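Local coordinates for protein EF0056 (Enterococcus faecalis, PDB 6ORI) that is of unknown biochemical function but forms part of the N-terminal region of an immunoglobulin-like enterococcal surface protein associated with biofilms, at residues V216-E221 with G396-Q401; A239-H244 with R343-L348; Y267-R272 with F375-W380. All blocks are in the same frame, centred on the assembly; numbering follows the deposited sequence. Where two conformers were deposited one is given.

Overall arrangement
In the second half of the chain, 216-221 is the first segment met, on the edge strand of a five-stranded sheet. Contact 2 begins on the next strand, 239-244, and contact 3 at 267-272, on a strand of a second, four-stranded sheet. The chain returns to the first sheet at 343-348, completing contact 2, and to the second at 375-380, completing contact 3, so these two loops cross. Last comes 396-401, which closes contact 1 around both. Contacts 2 and 3 each join strands within one sheet, whereas contact 1 bridges the two sheets at one margin of the sandwich, beside a calcium ion also bound by Ser-162 and Asp-163 from the first half of the chain.

Contact 1: V216-E221 with G396-Q401; sequences VNTKYE and GYYYLQ. With CA (calcium ion), chain B.
Two edge strands, one from each sheet of a β-sandwich, meet where Val-216, Thr-218 and Tyr-220 face Gly-396 to Tyr-398. They run nearly parallel, 17° apart, with their axes 6.0 Å apart at the closest point. No backbone bonds pair the two segments; water and side-chain bonds link them, and Ser-15 also bonds to Thr-218 and to Tyr-397 O. At the upstream end Gly-396 CA makes a CA-H...O contact of 3.4 Å with Val-216 O, and a water accepts from Tyr-397 N and lies within bonding distance of that same oxygen. In the middle, the Thr-218 hydroxyl OG1 donates to Tyr-397 O at 2.8 Å, approaching from above the carbonyl plane, 37° out of it. A chi1 of 71° sets OG1 between the backbone N and carbonyl carbon of Thr-218, turned to this oxygen. The hydroxyl OG1 of Thr-218 lies at the edge of the Tyr-398 ring, 3.5 Å from CD2. Farther along, Tyr-398 OH rests 3.4 Å from Tyr-220 CB. A second water, lying in the plane of the Tyr-398 ring, accepts hydrogen bonds from Tyr-220 N at 2.9 Å and from Tyr-398 OH at 3.1 Å, tying the phenol to the opposite backbone. Beyond the strand, Leu-400 O binds the calcium ion at 2.2 Å; Ser-162, Asp-163, Gly-372, Asp-374 and Asp-402 complete its coordination. Strand 239-248 continues the sheet beside 216-221, strand 375-382 pairs with 394-398, and Tyr-397 packs on Thr-187 and Tyr-189 of strand 184-189.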
loop_
_atom_site.group_PDB
_atom_site.type_symbol
_atom_site.label_atom_id
_atom_site.label_comp_id
_atom_site.label_asym_id
_atom_site.label_seq_id
_atom_site.Cartn_x
_atom_site.Cartn_y
_atom_site.Cartn_z
ATOM N N VAL A 216 -1.605 3.056 0.362
ATOM C CA VAL A 216 -1.843 3.261 1.784
ATOM C C VAL A 216 -1.946 1.910 2.483
ATOM O O VAL A 216 -2.849 1.125 2.173
ATOM C CB VAL A 216 -3.118 4.083 2.003
ATOM C CG1 VAL A 216 -3.475 4.136 3.475
ATOM C CG2 VAL A 216 -2.932 5.491 1.489
ATOM N N ASN A 217 -1.018 1.659 3.405
ATOM C CA ASN A 217 -1.027 0.476 4.280
ATOM C C ASN A 217 -1.567 0.947 5.616
ATOM O O ASN A 217 -1.384 2.114 5.995
ATOM C CB ASN A 217 0.394 -0.068 4.492
ATOM C CG ASN A 217 0.581 -1.570 4.107
ATOM O OD1 ASN A 217 0.050 -2.073 3.127
ATOM N ND2 ASN A 217 1.367 -2.272 4.910
ATOM N N THR A 218 -2.262 0.075 6.316
ATOM C CA THR A 218 -2.854 0.392 7.600
ATOM C C THR A 218 -2.418 -0.645 8.612
ATOM O O THR A 218 -2.103 -1.790 8.267
ATOM C CB THR A 218 -4.387 0.401 7.543
ATOM O OG1 THR A 218 -4.860 -0.940 7.396
ATOM C CG2 THR A 218 -4.918 1.266 6.403
ATOM N N LYS A 219 -2.376 -0.237 9.860
ATOM C CA LYS A 219 -2.028 -1.131 10.945
ATOM C C LYS A 219 -2.655 -0.613 12.220
ATOM O O LYS A 219 -2.713 0.596 12.434
ATOM C CB LYS A 219 -0.510 -1.168 11.130
ATOM C CG LYS A 219 -0.049 -2.128 12.197
ATOM C CD LYS A 219 1.432 -2.024 12.473
ATOM C CE LYS A 219 1.808 -2.996 13.577
ATOM N NZ LYS A 219 3.259 -2.937 13.928
ATOM N N TYR A 220 -3.191 -1.500 13.034
ATOM C CA TYR A 220 -3.501 -1.143 14.413
ATOM C C TYR A 220 -2.241 -1.275 15.259
ATOM O O TYR A 220 -1.662 -2.360 15.359
ATOM C CB TYR A 220 -4.583 -2.049 14.985
ATOM C CG TYR A 220 -4.711 -1.846 16.469
ATOM C CD1 TYR A 220 -5.420 -0.770 16.974
ATOM C CD2 TYR A 220 -4.086 -2.712 17.365
ATOM C CE1 TYR A 220 -5.534 -0.571 18.343
ATOM C CE2 TYR A 220 -4.189 -2.522 18.728
ATOM C CZ TYR A 220 -4.911 -1.451 19.209
ATOM O OH TYR A 220 -5.005 -1.263 20.568
ATOM N N GLU A 221 -1.799 -0.179 15.871
ATOM C CA GLU A 221 -0.635 -0.193 16.749
ATOM C C GLU A 221 -1.109 -0.152 18.201
ATOM O O GLU A 221 -2.096 0.518 18.537
ATOM C CB GLU A 221 0.329 0.983 16.488
ATOM C CG GLU A 221 1.371 0.784 15.372
ATOM C CD GLU A 221 2.468 -0.238 15.698
ATOM O OE1 GLU A 221 2.349 -0.942 16.733
ATOM O OE2 GLU A 221 3.440 -0.341 14.914
ATOM N N GLY A 396 -6.525 2.434 1.043
ATOM C CA GLY A 396 -6.271 1.227 1.792
ATOM C C GLY A 396 -7.461 0.936 2.667
ATOM O O GLY A 396 -8.411 1.696 2.715
ATOM N N TYR A 397 -7.406 -0.209 3.328
ATOM C CA TYR A 397 -8.534 -0.651 4.112
ATOM C C TYR A 397 -8.050 -1.234 5.432
ATOM O O TYR A 397 -6.873 -1.600 5.601
ATOM C CB TYR A 397 -9.402 -1.656 3.330
ATOM C CG TYR A 397 -8.879 -3.058 3.322
ATOM C CD1 TYR A 397 -7.757 -3.412 2.567
ATOM C CD2 TYR A 397 -9.477 -4.022 4.100
ATOM C CE1 TYR A 397 -7.271 -4.692 2.579
ATOM C CE2 TYR A 397 -8.986 -5.313 4.120
ATOM C CZ TYR A 397 -7.877 -5.626 3.363
ATOM O OH TYR A 397 -7.386 -6.909 3.401
ATOM N N TYR A 398 -8.986 -1.306 6.374
ATOM C CA TYR A 398 -8.787 -2.063 7.603
ATOM C C TYR A 398 -9.980 -3.001 7.743
ATOM O O TYR A 398 -11.132 -2.565 7.721
ATOM C CB TYR A 398 -8.651 -1.158 8.831
ATOM C CG TYR A 398 -8.103 -1.915 9.997
ATOM C CD1 TYR A 398 -8.938 -2.593 10.874
ATOM C CD2 TYR A 398 -6.753 -2.000 10.187
ATOM C CE1 TYR A 398 -8.410 -3.325 11.921
ATOM C CE2 TYR A 398 -6.228 -2.702 11.228
ATOM C CZ TYR A 398 -7.052 -3.369 12.076
ATOM O OH TYR A 398 -6.493 -4.090 13.110
ATOM N N TYR A 399 -9.692 -4.298 7.842
ATOM C CA TYR A 399 -10.713 -5.348 7.818
ATOM C C TYR A 399 -11.607 -5.330 9.040
ATOM O O TYR A 399 -11.124 -5.163 10.163
ATOM C CB TYR A 399 -10.041 -6.711 7.752
ATOM C CG TYR A 399 -10.984 -7.899 7.914
ATOM C CD1 TYR A 399 -11.927 -8.209 6.938
ATOM C CD2 TYR A 399 -10.886 -8.736 9.018
ATOM C CE1 TYR A 399 -12.780 -9.296 7.080
ATOM C CE2 TYR A 399 -11.725 -9.835 9.166
ATOM C CZ TYR A 399 -12.668 -10.110 8.198
ATOM O OH TYR A 399 -13.500 -11.205 8.354
ATOM N N LEU A 400 -12.907 -5.515 8.803
ATOM C CA LEU A 400 -13.916 -5.680 9.860
ATOM C C LEU A 400 -14.727 -6.946 9.595
ATOM O O LEU A 400 -15.315 -7.095 8.521
ATOM C CB LEU A 400 -14.863 -4.485 9.879
ATOM C CG LEU A 400 -15.069 -3.835 11.241
ATOM C CD1 LEU A 400 -13.723 -3.393 11.849
ATOM C CD2 LEU A 400 -16.029 -2.661 11.085
ATOM N N GLN A 401 -14.776 -7.850 10.569
ATOM C CA GLN A 401 -15.471 -9.129 10.382
ATOM C C GLN A 401 -16.971 -8.931 10.230
ATOM O O GLN A 401 -17.597 -8.268 11.052
ATOM C CB GLN A 401 -15.179 -10.072 11.551
ATOM C CG GLN A 401 -13.716 -10.484 11.642
ATOM C CD GLN A 401 -13.399 -11.320 12.867
ATOM O OE1 GLN A 401 -14.276 -11.972 13.438
ATOM N NE2 GLN A 401 -12.135 -11.301 13.280
HETATM CA CA CA B . -16.134 -6.574 6.491
HETATM O O HOH W 1 -4.643 -1.137 2.807
HETATM O O HOH W 2 -3.458 -4.363 12.520
#

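Contact 2: A239-H244 with R343-L348; sequences AIILDH and RYVLQL
Strands 239-244 and 343-348 run antiparallel, their directions 164° apart, with their axes 4.6 Å apart at the closest point. Ile-240 with Leu-346 and Leu-242 with Tyr-344 are the hydrogen-bonded pairs; Ala-239 with Gln-347, Ile-241 with Val-345 and Asp-243 with Arg-343 are non-hydrogen-bonded. The Leu-242 N to Tyr-344 O bond is 2.8 Å long.

On the face of Ile-241 and Val-345, Arg-343 grips Asp-243 side-on in a two-pronged salt bridge: NE reaches OD1 at 2.7 Å and NH2 reaches OD2 at 2.9 Å, both on the syn side, with NH2 tilted well out of the carboxylate plane. The two side chains lie alongside each other, their flat groups turned 31° apart. A bend at chi3 (-65°) brings the guanidinium edge round to the carboxylate, while NH2 also bonds to Val-294 O. Ile-241 CG2 presses on the Arg-343 stem, 3.7 Å from CG, and Ile-241 CD1 lies 3.9 Å from Val-345 CG1.

The other face is mostly apolar: Leu-242 CG meets Leu-346 CD1 at 4.2 Å. At its end a water connects His-244 ND1 with Tyr-344 OH, and His-244 NE2 bonds to Thr-392 O. The pair is internal to the five-stranded antiparallel sheet of the β-sandwich, flanked by strands 211-221 and 277-284, and its Leu-242 and Leu-346 face packs on Phe-377 of strand 375-382 in the facing sheet.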
loop_
_atom_site.group_PDB
_atom_site.type_symbol
_atom_site.label_atom_id
_atom_site.label_comp_id
_atom_site.label_asym_id
_atom_site.label_seq_id
_atom_site.Cartn_x
_atom_site.Cartn_y
_atom_site.Cartn_z
ATOM N N ALA A 239 -3.820 3.101 18.170
ATOM C CA ALA A 239 -4.027 3.963 17.026
ATOM C C ALA A 239 -4.085 3.162 15.755
ATOM O O ALA A 239 -3.490 2.086 15.656
ATOM C CB ALA A 239 -2.915 4.963 16.941
ATOM N N ILE A 240 -4.810 3.666 14.774
ATOM C CA ILE A 240 -4.674 3.152 13.430
ATOM C C ILE A 240 -3.650 4.008 12.707
ATOM O O ILE A 240 -3.773 5.235 12.667
ATOM C CB ILE A 240 -6.000 3.130 12.671
ATOM C CG1 ILE A 240 -6.989 2.197 13.375
ATOM C CG2 ILE A 240 -5.767 2.700 11.216
ATOM C CD1 ILE A 240 -8.421 2.348 12.895
ATOM N N ILE A 241 -2.624 3.350 12.181
ATOM C CA ILE A 241 -1.534 4.003 11.471
ATOM C C ILE A 241 -1.758 3.874 9.990
ATOM O O ILE A 241 -2.008 2.784 9.487
ATOM C CB ILE A 241 -0.170 3.342 11.774
ATOM C CG1 ILE A 241 0.016 3.067 13.270
ATOM C CG2 ILE A 241 0.981 4.187 11.241
ATOM C CD1 ILE A 241 -0.122 4.262 14.144
ATOM N N LEU A 242 -1.688 4.989 9.285
ATOM C CA LEU A 242 -1.760 5.035 7.827
ATOM C C LEU A 242 -0.376 5.354 7.327
ATOM O O LEU A 242 0.184 6.414 7.649
ATOM C CB LEU A 242 -2.701 6.114 7.314
ATOM C CG LEU A 242 -4.091 6.182 7.899
ATOM C CD1 LEU A 242 -4.907 7.302 7.226
ATOM C CD2 LEU A 242 -4.759 4.843 7.729
ATOM N N ASP A 243 0.186 4.457 6.541
ATOM C CA ASP A 243 1.451 4.702 5.876
ATOM C C ASP A 243 1.168 4.953 4.403
ATOM O O ASP A 243 0.789 4.030 3.663
ATOM C CB ASP A 243 2.414 3.536 6.083
ATOM C CG ASP A 243 3.064 3.556 7.471
ATOM O OD1 ASP A 243 2.897 4.553 8.195
ATOM O OD2 ASP A 243 3.756 2.589 7.830
ATOM N N HIS A 244 1.268 6.216 4.017
ATOM C CA HIS A 244 1.075 6.633 2.642
ATOM C C HIS A 244 2.429 6.575 1.967
ATOM O O HIS A 244 3.326 7.357 2.277
ATOM C CB HIS A 244 0.494 8.050 2.620
ATOM C CG HIS A 244 0.279 8.601 1.244
ATOM N ND1 HIS A 244 0.272 9.961 0.988
ATOM C CD2 HIS A 244 0.002 7.994 0.066
ATOM C CE1 HIS A 244 0.036 10.157 -0.293
ATOM N NE2 HIS A 244 -0.115 8.978 -0.878
ATOM N N ARG A 343 3.436 9.279 7.288
ATOM C CA ARG A 343 2.732 8.479 8.281
ATOM C C ARG A 343 1.717 9.325 9.043
ATOM O O ARG A 343 2.051 10.416 9.550
ATOM C CB ARG A 343 3.746 7.830 9.231
ATOM C CG ARG A 343 3.090 7.153 10.420
ATOM C CD ARG A 343 4.087 6.281 11.136
ATOM N NE ARG A 343 4.511 5.186 10.268
ATOM C CZ ARG A 343 5.671 4.541 10.338
ATOM N NH1 ARG A 343 6.572 4.870 11.241
ATOM N NH2 ARG A 343 5.940 3.576 9.465
ATOM N N TYR A 344 0.495 8.811 9.162
ATOM C CA TYR A 344 -0.549 9.423 9.962
ATOM C C TYR A 344 -0.930 8.491 11.093
ATOM O O TYR A 344 -1.145 7.273 10.893
ATOM C CB TYR A 344 -1.768 9.731 9.090
ATOM C CG TYR A 344 -1.445 10.614 7.919
ATOM C CD1 TYR A 344 -1.131 11.954 8.109
ATOM C CD2 TYR A 344 -1.482 10.134 6.621
ATOM C CE1 TYR A 344 -0.832 12.766 7.084
ATOM C CE2 TYR A 344 -1.176 10.961 5.554
ATOM C CZ TYR A 344 -0.875 12.278 5.795
ATOM O OH TYR A 344 -0.570 13.167 4.808
ATOM N N VAL A 345 -0.980 9.032 12.301
ATOM C CA VAL A 345 -1.313 8.274 13.497
ATOM C C VAL A 345 -2.690 8.724 13.995
ATOM O O VAL A 345 -2.838 9.858 14.460
ATOM C CB VAL A 345 -0.255 8.495 14.576
ATOM C CG1 VAL A 345 -0.594 7.704 15.809
ATOM C CG2 VAL A 345 1.142 8.143 14.075
ATOM N N LEU A 346 -3.678 7.845 13.897
ATOM C CA LEU A 346 -5.061 8.149 14.270
ATOM C C LEU A 346 -5.291 7.565 15.639
ATOM O O LEU A 346 -5.531 6.373 15.771
ATOM C CB LEU A 346 -6.045 7.516 13.271
ATOM C CG LEU A 346 -5.780 7.736 11.774
ATOM C CD1 LEU A 346 -6.825 7.042 10.934
ATOM C CD2 LEU A 346 -5.777 9.200 11.453
ATOM N N GLN A 347 -5.206 8.392 16.664
ATOM C CA GLN A 347 -5.396 7.928 18.025
ATOM C C GLN A 347 -6.855 7.614 18.272
ATOM O O GLN A 347 -7.730 8.405 17.957
ATOM C CB GLN A 347 -4.913 8.989 19.002
ATOM C CG GLN A 347 -3.454 9.398 18.771
ATOM C CD GLN A 347 -2.847 10.101 19.960
ATOM O OE1 GLN A 347 -3.545 10.770 20.723
ATOM N NE2 GLN A 347 -1.537 9.951 20.130
ATOM N N LEU A 348 -7.129 6.428 18.794
ATOM C CA LEU A 348 -8.499 6.034 19.075
ATOM C C LEU A 348 -8.960 6.559 20.429
ATOM O O LEU A 348 -8.185 6.663 21.365
ATOM C CB LEU A 348 -8.609 4.517 19.045
ATOM C CG LEU A 348 -8.234 3.869 17.715
ATOM C CD1 LEU A 348 -8.254 2.367 17.880
ATOM C CD2 LEU A 348 -9.135 4.304 16.595
HETATM O O HOH W 3 -0.681 12.359 2.246
#

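Contact 3: Y267-R272 with F375-W380; sequences YKIDER and FIFDSW
Asp-270 OD2 accepts from Ile-376 N across the contact at 3.0 Å through its anti lone pair, and Arg-272 adds three more bonds to the same carboxylate. OD1 likewise uses its anti lone pair for the backbone N of Arg-272, forming an Asx turn. The Arg-272 side chain makes a side-on salt bridge, NE to OD1 at 3.0 Å and NH2 to OD2, the latter from above the carboxylate plane. Chi1 of -167° turns the Asp-270 carboxylate away from its own N and toward Ile-376, and the grip on both oxygens fixes its rotation. Arg-272 NH1 is in turn bonded to Glu-373 O.

The Phe-375 ring turns its edge to the Asp-270 carboxylate: the planes stand 84° apart, with Asp-270 CG in the ring plane 3.8 Å from CD1. Arg-272 crosses the ring obliquely, so that CD1 lies over one face of the guanidinium, 3.5 Å from NH2.

Farther along, Lys-268 and Asp-378 form a hydrogen-bonded backbone pair, with N to O distances of 2.9 Å both ways. Their side chains run side by side, Lys-268 CD 3.6 Å from Asp-378 OD2; the lysine makes a cation-pi contact with Phe-197, while Asp-378 OD1 bonds to Thr-395. On the opposite face Ile-269 CB packs 3.8 Å from Phe-377 CD2, and both residues touch Leu-346 of the facing sheet. Such pairing is usual in β-sandwiches and consistent with an immunoglobulin-like fold; the Asx turn lies in the chain leading on from the strand of Tyr-267 and Lys-268, near the calcium site.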
loop_
_atom_site.group_PDB
_atom_site.type_symbol
_atom_site.label_atom_id
_atom_site.label_comp_id
_atom_site.label_asym_id
_atom_site.label_seq_id
_atom_site.Cartn_x
_atom_site.Cartn_y
_atom_site.Cartn_z
ATOM N N TYR A 267 -5.409 13.448 3.570
ATOM C CA TYR A 267 -5.775 12.183 4.187
ATOM C C TYR A 267 -7.275 12.189 4.379
ATOM O O TYR A 267 -7.887 13.230 4.606
ATOM C CB TYR A 267 -5.000 11.974 5.507
ATOM C CG TYR A 267 -4.944 13.241 6.339
ATOM C CD1 TYR A 267 -3.977 14.192 6.133
ATOM C CD2 TYR A 267 -5.901 13.497 7.300
ATOM C CE1 TYR A 267 -3.958 15.394 6.858
ATOM C CE2 TYR A 267 -5.892 14.672 8.024
ATOM C CZ TYR A 267 -4.927 15.621 7.798
ATOM O OH TYR A 267 -4.938 16.810 8.505
ATOM N N LYS A 268 -7.854 11.011 4.271
ATOM C CA LYS A 268 -9.284 10.817 4.434
ATOM C C LYS A 268 -9.511 9.554 5.212
ATOM O O LYS A 268 -8.935 8.501 4.904
ATOM C CB LYS A 268 -9.991 10.716 3.080
ATOM C CG LYS A 268 -11.521 10.648 3.191
ATOM C CD LYS A 268 -12.164 10.553 1.805
ATOM C CE LYS A 268 -13.679 10.728 1.875
ATOM N NZ LYS A 268 -14.315 9.701 2.739
ATOM N N ILE A 269 -10.314 9.630 6.262
ATOM C CA ILE A 269 -10.621 8.438 7.041
ATOM C C ILE A 269 -12.108 8.155 7.006
ATOM O O ILE A 269 -12.938 9.065 6.942
ATOM C CB ILE A 269 -10.115 8.522 8.495
ATOM C CG1 ILE A 269 -11.000 9.434 9.360
ATOM C CG2 ILE A 269 -8.651 8.977 8.517
ATOM C CD1 ILE A 269 -10.764 9.277 10.847
ATOM N N ASP A 270 -12.410 6.870 7.070
ATOM C CA ASP A 270 -13.761 6.366 6.979
ATOM C C ASP A 270 -14.682 7.163 7.903
ATOM O O ASP A 270 -14.371 7.375 9.064
ATOM C CB ASP A 270 -13.747 4.888 7.402
ATOM C CG ASP A 270 -15.023 4.166 7.051
ATOM O OD1 ASP A 270 -16.086 4.473 7.630
ATOM O OD2 ASP A 270 -14.943 3.274 6.193
ATOM N N GLU A 271 -15.815 7.607 7.363
ATOM C CA GLU A 271 -16.717 8.463 8.114
ATOM C C GLU A 271 -17.141 7.846 9.454
ATOM O O GLU A 271 -17.333 8.552 10.427
ATOM C CB GLU A 271 -17.951 8.829 7.268
ATOM C CG GLU A 271 -18.765 7.647 6.774
ATOM C CD GLU A 271 -20.009 8.062 6.017
ATOM O OE1 GLU A 271 -20.527 9.168 6.280
ATOM O OE2 GLU A 271 -20.469 7.280 5.156
ATOM N N ARG A 272 -17.266 6.526 9.500
ATOM C CA ARG A 272 -17.675 5.886 10.740
ATOM C C ARG A 272 -16.661 6.033 11.873
ATOM O O ARG A 272 -17.008 5.999 13.061
ATOM C CB ARG A 272 -17.976 4.421 10.476
ATOM C CG ARG A 272 -19.185 4.191 9.606
ATOM C CD ARG A 272 -19.268 2.746 9.176
ATOM N NE ARG A 272 -18.181 2.426 8.267
ATOM C CZ ARG A 272 -17.688 1.211 8.073
ATOM N NH1 ARG A 272 -18.177 0.159 8.728
ATOM N NH2 ARG A 272 -16.709 1.050 7.203
ATOM N N PHE A 375 -13.208 -0.695 6.912
ATOM C CA PHE A 375 -12.918 0.740 6.963
ATOM C C PHE A 375 -11.999 1.134 5.823
ATOM O O PHE A 375 -11.029 0.437 5.541
ATOM C CB PHE A 375 -12.236 1.106 8.268
ATOM C CG PHE A 375 -13.065 0.873 9.483
ATOM C CD1 PHE A 375 -14.279 1.512 9.667
ATOM C CD2 PHE A 375 -12.604 0.019 10.467
ATOM C CE1 PHE A 375 -15.016 1.300 10.819
ATOM C CE2 PHE A 375 -13.344 -0.202 11.617
ATOM C CZ PHE A 375 -14.553 0.438 11.788
ATOM N N ILE A 376 -12.299 2.259 5.191
ATOM C CA ILE A 376 -11.535 2.752 4.038
ATOM C C ILE A 376 -10.788 4.030 4.402
ATOM O O ILE A 376 -11.330 4.902 5.065
ATOM C CB ILE A 376 -12.470 3.036 2.846
ATOM C CG1 ILE A 376 -13.220 1.756 2.442
ATOM C CG2 ILE A 376 -11.689 3.580 1.663
ATOM C CD1 ILE A 376 -12.346 0.592 2.032
ATOM N N PHE A 377 -9.546 4.120 3.940
ATOM C CA PHE A 377 -8.673 5.267 4.152
ATOM C C PHE A 377 -8.021 5.688 2.840
ATOM O O PHE A 377 -7.617 4.855 2.045
ATOM C CB PHE A 377 -7.579 4.933 5.164
ATOM C CG PHE A 377 -8.108 4.392 6.455
ATOM C CD1 PHE A 377 -8.332 3.048 6.613
ATOM C CD2 PHE A 377 -8.422 5.233 7.498
ATOM C CE1 PHE A 377 -8.823 2.562 7.782
ATOM C CE2 PHE A 377 -8.921 4.730 8.669
ATOM C CZ PHE A 377 -9.119 3.397 8.812
ATOM N N ASP A 378 -7.852 6.984 2.629
ATOM C CA ASP A 378 -7.219 7.476 1.401
ATOM C C ASP A 378 -6.155 8.495 1.760
ATOM O O ASP A 378 -6.237 9.148 2.801
ATOM C CB ASP A 378 -8.257 8.139 0.500
ATOM C CG ASP A 378 -9.503 7.294 0.318
ATOM O OD1 ASP A 378 -9.519 6.468 -0.608
ATOM O OD2 ASP A 378 -10.452 7.421 1.123
ATOM N N SER A 379 -5.176 8.655 0.885
ATOM C CA SER A 379 -4.157 9.680 1.057
ATOM C C SER A 379 -3.647 10.089 -0.307
ATOM O O SER A 379 -3.584 9.271 -1.223
ATOM C CB SER A 379 -3.008 9.179 1.912
ATOM O OG SER A 379 -3.467 8.759 3.174
ATOM N N TRP A 380 -3.264 11.353 -0.454
ATOM C CA TRP A 380 -2.738 11.826 -1.723
ATOM C C TRP A 380 -2.006 13.129 -1.508
ATOM O O TRP A 380 -2.211 13.799 -0.485
ATOM C CB TRP A 380 -3.845 11.995 -2.785
ATOM C CG TRP A 380 -4.890 13.063 -2.489
ATOM C CD1 TRP A 380 -4.960 14.329 -3.017
ATOM C CD2 TRP A 380 -6.022 12.936 -1.612
ATOM N NE1 TRP A 380 -6.057 14.996 -2.510
ATOM C CE2 TRP A 380 -6.720 14.168 -1.646
ATOM C CE3 TRP A 380 -6.502 11.914 -0.786
ATOM C CZ2 TRP A 380 -7.869 14.387 -0.894
ATOM C CZ3 TRP A 380 -7.629 12.143 -0.037
ATOM C CH2 TRP A 380 -8.296 13.370 -0.094
#